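D-ribose pyranase (Bacillus subtilis, PDB 1OGD) probably catalyses the interconversion of the beta-pyranose and beta-furanose forms of D-ribose, acting as a homodecamer built from two pentamers. Local coordinates at residues S97-E100 and F101-L104. Residues are numbered along the deposited sequence; the frame is centred on the assembly and turned at random.
With RIP (beta-D-ribopyranose), chain G.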
# COMPACT_ATOMS: atom_id res chain seq x y z
N SER A 97 -21.00 28.26 -15.87
CA SER A 97 -22.11 27.92 -14.99
C SER A 97 -21.49 27.09 -13.88
O SER A 97 -20.43 26.48 -14.07
CB SER A 97 -23.15 27.10 -15.75
OG SER A 97 -22.61 25.87 -16.19
N HIS A 98 -22.14 27.06 -12.72
CA HIS A 98 -21.62 26.29 -11.60
C HIS A 98 -21.45 24.81 -11.96
O HIS A 98 -20.53 24.15 -11.48
CB HIS A 98 -22.55 26.41 -10.40
CG HIS A 98 -22.02 25.77 -9.16
ND1 HIS A 98 -20.89 26.23 -8.51
CD2 HIS A 98 -22.45 24.70 -8.45
CE1 HIS A 98 -20.65 25.47 -7.45
NE2 HIS A 98 -21.58 24.53 -7.40
N GLU A 99 -22.34 24.30 -12.81
CA GLU A 99 -22.27 22.90 -13.22
C GLU A 99 -21.01 22.60 -14.02
O GLU A 99 -20.34 21.60 -13.77
CB GLU A 99 -23.51 22.52 -14.04
CG GLU A 99 -24.79 22.51 -13.23
CD GLU A 99 -24.70 21.63 -12.00
OE1 GLU A 99 -24.40 20.42 -12.15
OE2 GLU A 99 -24.92 22.14 -10.88
N GLU A 100 -20.69 23.46 -14.98
CA GLU A 100 -19.49 23.26 -15.78
C GLU A 100 -18.28 23.40 -14.87
O GLU A 100 -17.30 22.67 -15.01
CB GLU A 100 -19.40 24.31 -16.89
CG GLU A 100 -20.57 24.32 -17.85
CD GLU A 100 -20.41 25.39 -18.93
OE1 GLU A 100 -19.50 25.24 -19.77
OE2 GLU A 100 -21.18 26.37 -18.92
N PHE A 101 -18.36 24.36 -13.95
CA PHE A 101 -17.28 24.61 -13.00
C PHE A 101 -16.91 23.33 -12.26
O PHE A 101 -15.74 22.94 -12.21
CB PHE A 101 -17.72 25.67 -11.98
CG PHE A 101 -16.66 26.05 -10.99
CD1 PHE A 101 -15.67 26.97 -11.33
CD2 PHE A 101 -16.65 25.48 -9.72
CE1 PHE A 101 -14.68 27.31 -10.41
CE2 PHE A 101 -15.66 25.83 -8.80
CZ PHE A 101 -14.68 26.74 -9.14
N LYS A 102 -17.92 22.67 -11.68
CA LYS A 102 -17.69 21.43 -10.94
C LYS A 102 -17.03 20.36 -11.80
O LYS A 102 -16.20 19.59 -11.30
CB LYS A 102 -19.02 20.91 -10.37
CG LYS A 102 -19.31 21.46 -8.98
CD LYS A 102 -20.79 21.72 -8.75
CE LYS A 102 -21.62 20.46 -8.82
NZ LYS A 102 -23.06 20.79 -8.62
N LEU A 103 -17.37 20.31 -13.08
CA LEU A 103 -16.78 19.33 -13.98
C LEU A 103 -15.28 19.57 -14.12
O LEU A 103 -14.48 18.63 -14.16
CB LEU A 103 -17.43 19.41 -15.36
CG LEU A 103 -18.89 18.99 -15.46
CD1 LEU A 103 -19.37 19.15 -16.90
CD2 LEU A 103 -19.05 17.55 -14.99
N LEU A 104 -14.89 20.84 -14.19
CA LEU A 104 -13.49 21.21 -14.31
C LEU A 104 -12.66 20.86 -13.08
O LEU A 104 -11.47 20.60 -13.20
CB LEU A 104 -13.35 22.71 -14.61
CG LEU A 104 -13.49 23.16 -16.06
CD1 LEU A 104 -14.81 22.66 -16.65
CD2 LEU A 104 -13.43 24.68 -16.11
C1 RIP G . -21.75 24.07 -3.35
C2 RIP G . -20.91 25.28 -3.04
C3 RIP G . -21.48 26.50 -3.75
C4 RIP G . -22.95 26.75 -3.45
C5 RIP G . -23.72 25.47 -3.80
O1 RIP G . -21.61 23.67 -4.69
O2 RIP G . -20.91 25.46 -1.64
O3 RIP G . -20.72 27.64 -3.45
O4 RIP G . -23.16 27.04 -2.08
O5 RIP G . -23.17 24.31 -3.14
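Lys102 crosses the imidazole of His98, one turn earlier in the short helix 98-104, at a slant, with Lys102 CD 3.2 Å from His98 NE2. Bends at chi2 and chi3 take the lysine past the ring and bring its ammonium to Glu99, whose side chain runs beside it in the same direction. There Lys102 NZ forms a salt bridge with Glu99 OE2 at 3.2 Å, approaching the syn side of the carboxylate but 32° out of its plane. Cutting Lys102 back to an alanine would probably leave the Glu99 carboxylate without its cationic mate and take the methylene packing from His98. With CG anti to the backbone N (chi1 -174°), the His98 side chain carries its ring out to beta-D-ribopyranose: His98 NE2 and the sugar's O1 share a hydrogen bond of 2.8 Å near the ring plane.

Backbone bonds wind the turn. Phe101 N donates to Ser97 O and Lys102 N to His98 O, each at 3.0 Å, followed by a weaker link from Leu103 N to Glu99 O and one from Leu104 N to Glu100 O. Ser97 is the N-cap: its OG accepts a weak bond of 3.3 Å from Glu100 N and donates to Glu100 OE2 at 3.1 Å, on the anti lone pair, so that one hydroxyl ties the backbone and side chain of Glu100 together.

The helix follows strand 92-96 directly. His98 N is bonded to Glu72 OE1, and its ring meets Tyr120 edge-to-face in the ribose pocket, which Asp28, Asn122 and His20 of a second subunit help complete. Phe101 and Leu104 both pack on Ile124 of strand 123-127, while Leu104 also touches Ile68 of strand 64-70, seating the helix on the central sheet.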